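Local coordinates for hypothetical protein PA3499 (Pseudomonas aeruginosa, PDB 2IG8) that is of unknown function but belongs to the YjgF-like family of small alpha-beta proteins and assembles from three chains, at residues 35-38 with 39-43; 96-99 with 100-104. All blocks are in the same frame, centred on the assembly; numbering follows the deposited sequence.

How the contacts relate
Both contacts are local turns at the ends of secondary structure: contact 1 carries the chain from strand 29-36 into helix 40-46, and contact 2 brings helix 91-101 to its end. Their centres lie 20 Å apart and their nearest atoms about 10 Å, so they do not touch. What connects them is helix 53-70. It receives Ala37 and Thr41 of contact 1 on Val59 and Gln56, and Ala97, Glu100 and Phe101 of contact 2 on His54, Ala57, Leu58 and Leu61. They differ in their place in the trimer: contact 2 also meets a second subunit through Arg98 and Gln99, whereas no other chain of the assembly touches contact 1.

Contact 1 (35-38 with 39-43); sequences MTAH and PATRQ
The imidazole of His38 has Pro39 over one face and Thr41 OG1 at its edge, near the ring plane, while the guanidinium of Arg42 has His38 NE2 over one of its own faces. Pro39 CA makes a CH-pi contact with the imidazole, 3.5 Å from the centroid of the His38 ring and close to its normal, and Pro39 CB lies above the same ring's centre. The peptide between the two residues is cis, and His38 CG stands anti to its backbone N (chi1 -177°), which lays the ring back across the pyrrolidine. His38 and Arg42 run side by side in the same direction, but their planes are turned 73° apart; His38 NE2 stays 3.9 Å from Arg42 NH1, a packing contact. Arg42 NE is held in a salt bridge by Glu123, and Phe121 stacks on His38 and touches Arg42.

On the backbone, Ala37 O accepts a hydrogen bond from Thr41 N at 3.0 Å and, weakly, one from Thr41 OG1 at 3.4 Å. The Thr41 hydroxyl can reach it because it sits between its own backbone N and carbonyl carbon (chi1 45°). The methyl is thereby set against Ala37, with Thr41 CG2 a tight 3.5 Å from Ala37 CB. One step earlier, Thr36 OG1 accepts His38 N at 3.3 Å. An ST turn at the end of strand 29-36, followed by a cis-proline and the first turn of helix 40-46, thus forms a compact strand-to-helix connection within the YjgF-like fold.

Contact 2 (96-99 with 100-104); sequences RARQ and EFFAG
Arg96 O is gripped by two donors: Glu100 N at 3.1 Å, in the regular helical bond, and a water at 2.9 Å. The same water donates to Glu100 OE2 at 3.0 Å, closing a small bridge from main chain to carboxylate. Glu100 has CG beside its backbone N (chi1 -65°) and is extended beyond it, a shape that carries the chain back along the preceding turn past Arg96 O. Its other oxygen, OE1, is hydrogen-bonded to His54, so both ends of the carboxylate have a partner. The guanidinium of Arg96 leads away and forms no ion pair with Glu100.

Further along, Phe101 N binds Ala97 O at 2.8 Å in a nearly straight bond (165° at the hydrogen), and Phe102 N binds Arg98 O at 2.9 Å. Arg98 O also meets the rim of the Phe102 ring near its plane, 3.3 Å from CD2, as the ring folds back over the last turn. The two phenylalanines leave the backbone with different first torsions, anti to N in Phe101 (chi1 -174°) and beside N in Phe102. The Phe101 ring turns its edge to the face of the Phe102 ring, nearly perpendicular to it, with Phe101 CD2 3.7 Å above the centre of the Phe102 ring. Phe102 is the first residue to leave helical backbone angles, and Ala103 N is hydrogen-bonded to Glu100 O just past the end of the helix.

Arg98 also packs on Trp20 of the second subunit. Within the beta-alpha-beta unit, this end of helix 91-101 lies against helix 53-70 through Ala97, Glu100 and Phe101, and rests on strand 78-85 where Arg98 and Phe102 meet Leu81 and both phenylalanines meet Leu78.

Contact 1 (35-38 with 39-43)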
loop_
_atom_site.group_PDB
_atom_site.type_symbol
_atom_site.label_atom_id
_atom_site.label_comp_id
_atom_site.label_asym_id
_atom_site.label_seq_id
_atom_site.Cartn_x
_atom_site.Cartn_y
_atom_site.Cartn_z
ATOM N N MET B 35 6.293 3.524 -9.791
ATOM C CA MET B 35 6.885 4.248 -10.905
ATOM C C MET B 35 7.455 5.602 -10.474
ATOM O O MET B 35 6.901 6.290 -9.612
ATOM C CB MET B 35 5.855 4.413 -12.029
ATOM C CG MET B 35 5.544 3.103 -12.815
ATOM S SD MET B 35 6.881 2.466 -13.859
ATOM C CE MET B 35 7.230 0.904 -12.990
ATOM N N THR B 36 8.591 5.962 -11.075
ATOM C CA THR B 36 9.279 7.204 -10.786
ATOM C C THR B 36 9.663 7.882 -12.111
ATOM O O THR B 36 9.569 7.269 -13.197
ATOM C CB THR B 36 10.569 6.994 -9.985
ATOM O OG1 THR B 36 11.592 6.516 -10.863
ATOM C CG2 THR B 36 10.381 6.020 -8.812
ATOM N N ALA B 37 10.126 9.130 -12.011
ATOM C CA ALA B 37 10.505 9.893 -13.181
ATOM C C ALA B 37 11.990 9.698 -13.585
ATOM O O ALA B 37 12.486 10.382 -14.451
ATOM C CB ALA B 37 10.154 11.397 -12.986
ATOM N N HIS B 38 12.676 8.740 -12.977
ATOM C CA HIS B 38 14.037 8.361 -13.376
ATOM C C HIS B 38 13.938 7.432 -14.606
ATOM O O HIS B 38 13.100 6.544 -14.631
ATOM C CB HIS B 38 14.725 7.623 -12.223
ATOM C CG HIS B 38 16.153 7.251 -12.496
ATOM N ND1 HIS B 38 16.524 5.987 -12.891
ATOM C CD2 HIS B 38 17.293 7.976 -12.442
ATOM C CE1 HIS B 38 17.835 5.948 -13.070
ATOM N NE2 HIS B 38 18.327 7.145 -12.817
ATOM N N PRO B 39 14.844 7.562 -15.578
ATOM C CA PRO B 39 16.036 8.432 -15.677
ATOM C C PRO B 39 15.873 9.837 -16.230
ATOM O O PRO B 39 16.863 10.568 -16.261
ATOM C CB PRO B 39 16.970 7.613 -16.570
ATOM C CG PRO B 39 16.040 6.896 -17.510
ATOM C CD PRO B 39 14.804 6.574 -16.682
ATOM N N ALA B 40 14.654 10.238 -16.615
ATOM C CA ALA B 40 14.401 11.580 -17.129
ATOM C C ALA B 40 14.876 12.648 -16.126
ATOM O O ALA B 40 15.432 13.675 -16.532
ATOM C CB ALA B 40 12.917 11.751 -17.449
ATOM N N THR B 41 14.655 12.379 -14.834
ATOM C CA THR B 41 15.060 13.272 -13.740
ATOM C C THR B 41 16.572 13.448 -13.686
ATOM O O THR B 41 17.049 14.534 -13.377
ATOM C CB THR B 41 14.581 12.797 -12.367
ATOM O OG1 THR B 41 14.819 11.382 -12.187
ATOM C CG2 THR B 41 13.086 13.099 -12.170
ATOM N N ARG B 42 17.325 12.381 -13.960
ATOM C CA ARG B 42 18.793 12.494 -13.959
ATOM C C ARG B 42 19.290 13.333 -15.119
ATOM O O ARG B 42 20.149 14.230 -14.957
ATOM C CB ARG B 42 19.462 11.106 -13.950
ATOM C CG ARG B 42 20.978 11.199 -13.967
ATOM C CD ARG B 42 21.647 10.016 -13.298
ATOM N NE ARG B 42 21.255 9.944 -11.898
ATOM C CZ ARG B 42 21.390 8.878 -11.105
ATOM N NH1 ARG B 42 21.947 7.750 -11.561
ATOM N NH2 ARG B 42 20.970 8.942 -9.842
ATOM N N GLN B 43 18.758 13.065 -16.308
ATOM C CA GLN B 43 19.063 13.885 -17.486
ATOM C C GLN B 43 18.736 15.387 -17.233
ATOM O O GLN B 43 19.572 16.279 -17.484
ATOM C CB GLN B 43 18.290 13.331 -18.701
ATOM C CG GLN B 43 18.191 14.274 -19.941
ATOM C CD GLN B 43 17.139 13.789 -20.996
ATOM O OE1 GLN B 43 15.979 13.432 -20.671
ATOM N NE2 GLN B 43 17.532 13.831 -22.240
#

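Contact 2 (96-99 with 100-104)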
loop_
_atom_site.group_PDB
_atom_site.type_symbol
_atom_site.label_atom_id
_atom_site.label_comp_id
_atom_site.label_asym_id
_atom_site.label_seq_id
_atom_site.Cartn_x
_atom_site.Cartn_y
_atom_site.Cartn_z
ATOM N N ARG B 96 -2.213 19.040 -9.137
ATOM C CA ARG B 96 -2.237 19.685 -10.434
ATOM C C ARG B 96 -1.967 18.692 -11.546
ATOM O O ARG B 96 -2.670 18.702 -12.525
ATOM C CB ARG B 96 -1.172 20.757 -10.517
ATOM C CG ARG B 96 -1.613 22.091 -10.064
ATOM C CD ARG B 96 -0.520 23.115 -10.329
ATOM N NE ARG B 96 -0.900 24.455 -9.858
ATOM C CZ ARG B 96 -0.958 24.828 -8.581
ATOM N NH1 ARG B 96 -0.698 23.966 -7.566
ATOM N NH2 ARG B 96 -1.288 26.079 -8.325
ATOM N N ALA B 97 -0.973 17.824 -11.340
ATOM C CA ALA B 97 -0.638 16.752 -12.284
ATOM C C ALA B 97 -1.845 15.839 -12.553
ATOM O O ALA B 97 -2.187 15.545 -13.701
ATOM C CB ALA B 97 0.533 15.937 -11.784
ATOM N N ARG B 98 -2.517 15.433 -11.475
ATOM C CA ARG B 98 -3.701 14.624 -11.596
ATOM C C ARG B 98 -4.833 15.328 -12.342
ATOM O O ARG B 98 -5.500 14.700 -13.195
ATOM C CB ARG B 98 -4.161 14.146 -10.231
ATOM C CG ARG B 98 -3.285 13.036 -9.699
ATOM C CD ARG B 98 -3.911 12.365 -8.497
ATOM N NE ARG B 98 -3.887 13.219 -7.318
ATOM C CZ ARG B 98 -3.838 12.780 -6.060
ATOM N NH1 ARG B 98 -3.798 13.659 -5.069
ATOM N NH2 ARG B 98 -3.838 11.486 -5.780
ATOM N N GLN B 99 -5.056 16.603 -12.067
ATOM C CA GLN B 99 -6.122 17.326 -12.779
ATOM C C GLN B 99 -5.838 17.304 -14.281
ATOM O O GLN B 99 -6.741 17.116 -15.095
ATOM C CB GLN B 99 -6.259 18.762 -12.290
ATOM C CG GLN B 99 -6.840 18.846 -10.866
ATOM C CD GLN B 99 -8.333 18.598 -10.787
ATOM O OE1 GLN B 99 -9.031 18.517 -11.791
ATOM N NE2 GLN B 99 -8.830 18.464 -9.565
ATOM N N GLU B 100 -4.573 17.463 -14.658
ATOM C CA GLU B 100 -4.231 17.492 -16.075
ATOM C C GLU B 100 -4.300 16.117 -16.717
ATOM O O GLU B 100 -4.858 15.966 -17.794
ATOM C CB GLU B 100 -2.859 18.165 -16.277
ATOM C CG GLU B 100 -2.903 19.608 -15.870
ATOM C CD GLU B 100 -1.536 20.312 -15.835
ATOM O OE1 GLU B 100 -0.480 19.643 -15.960
ATOM O OE2 GLU B 100 -1.560 21.549 -15.639
ATOM N N PHE B 101 -3.763 15.106 -16.034
ATOM C CA PHE B 101 -3.727 13.728 -16.524
ATOM C C PHE B 101 -5.127 13.147 -16.680
ATOM O O PHE B 101 -5.410 12.426 -17.638
ATOM C CB PHE B 101 -2.906 12.879 -15.557
ATOM C CG PHE B 101 -2.665 11.452 -16.014
ATOM C CD1 PHE B 101 -1.777 11.177 -17.034
ATOM C CD2 PHE B 101 -3.283 10.405 -15.390
ATOM C CE1 PHE B 101 -1.542 9.869 -17.436
ATOM C CE2 PHE B 101 -3.030 9.080 -15.764
ATOM C CZ PHE B 101 -2.151 8.831 -16.801
ATOM N N PHE B 102 -6.000 13.483 -15.740
ATOM C CA PHE B 102 -7.377 13.048 -15.778
ATOM C C PHE B 102 -8.319 14.121 -16.335
ATOM O O PHE B 102 -9.497 14.164 -15.967
ATOM C CB PHE B 102 -7.802 12.635 -14.359
ATOM C CG PHE B 102 -7.097 11.404 -13.850
ATOM C CD1 PHE B 102 -7.377 10.168 -14.404
ATOM C CD2 PHE B 102 -6.170 11.478 -12.817
ATOM C CE1 PHE B 102 -6.745 9.004 -13.954
ATOM C CE2 PHE B 102 -5.500 10.294 -12.352
ATOM C CZ PHE B 102 -5.804 9.078 -12.924
ATOM N N ALA B 103 -7.828 14.964 -17.240
ATOM C CA ALA B 103 -8.673 16.024 -17.840
ATOM C C ALA B 103 -9.932 15.477 -18.528
ATOM O O ALA B 103 -10.911 16.206 -18.673
ATOM C CB ALA B 103 -7.871 16.874 -18.805
ATOM N N GLY B 104 -9.881 14.230 -18.986
ATOM C CA GLY B 104 -10.989 13.599 -19.687
ATOM C C GLY B 104 -12.044 12.938 -18.836
ATOM O O GLY B 104 -12.969 12.362 -19.382
HETATM O O HOH W 1 -3.384 21.403 -13.244
#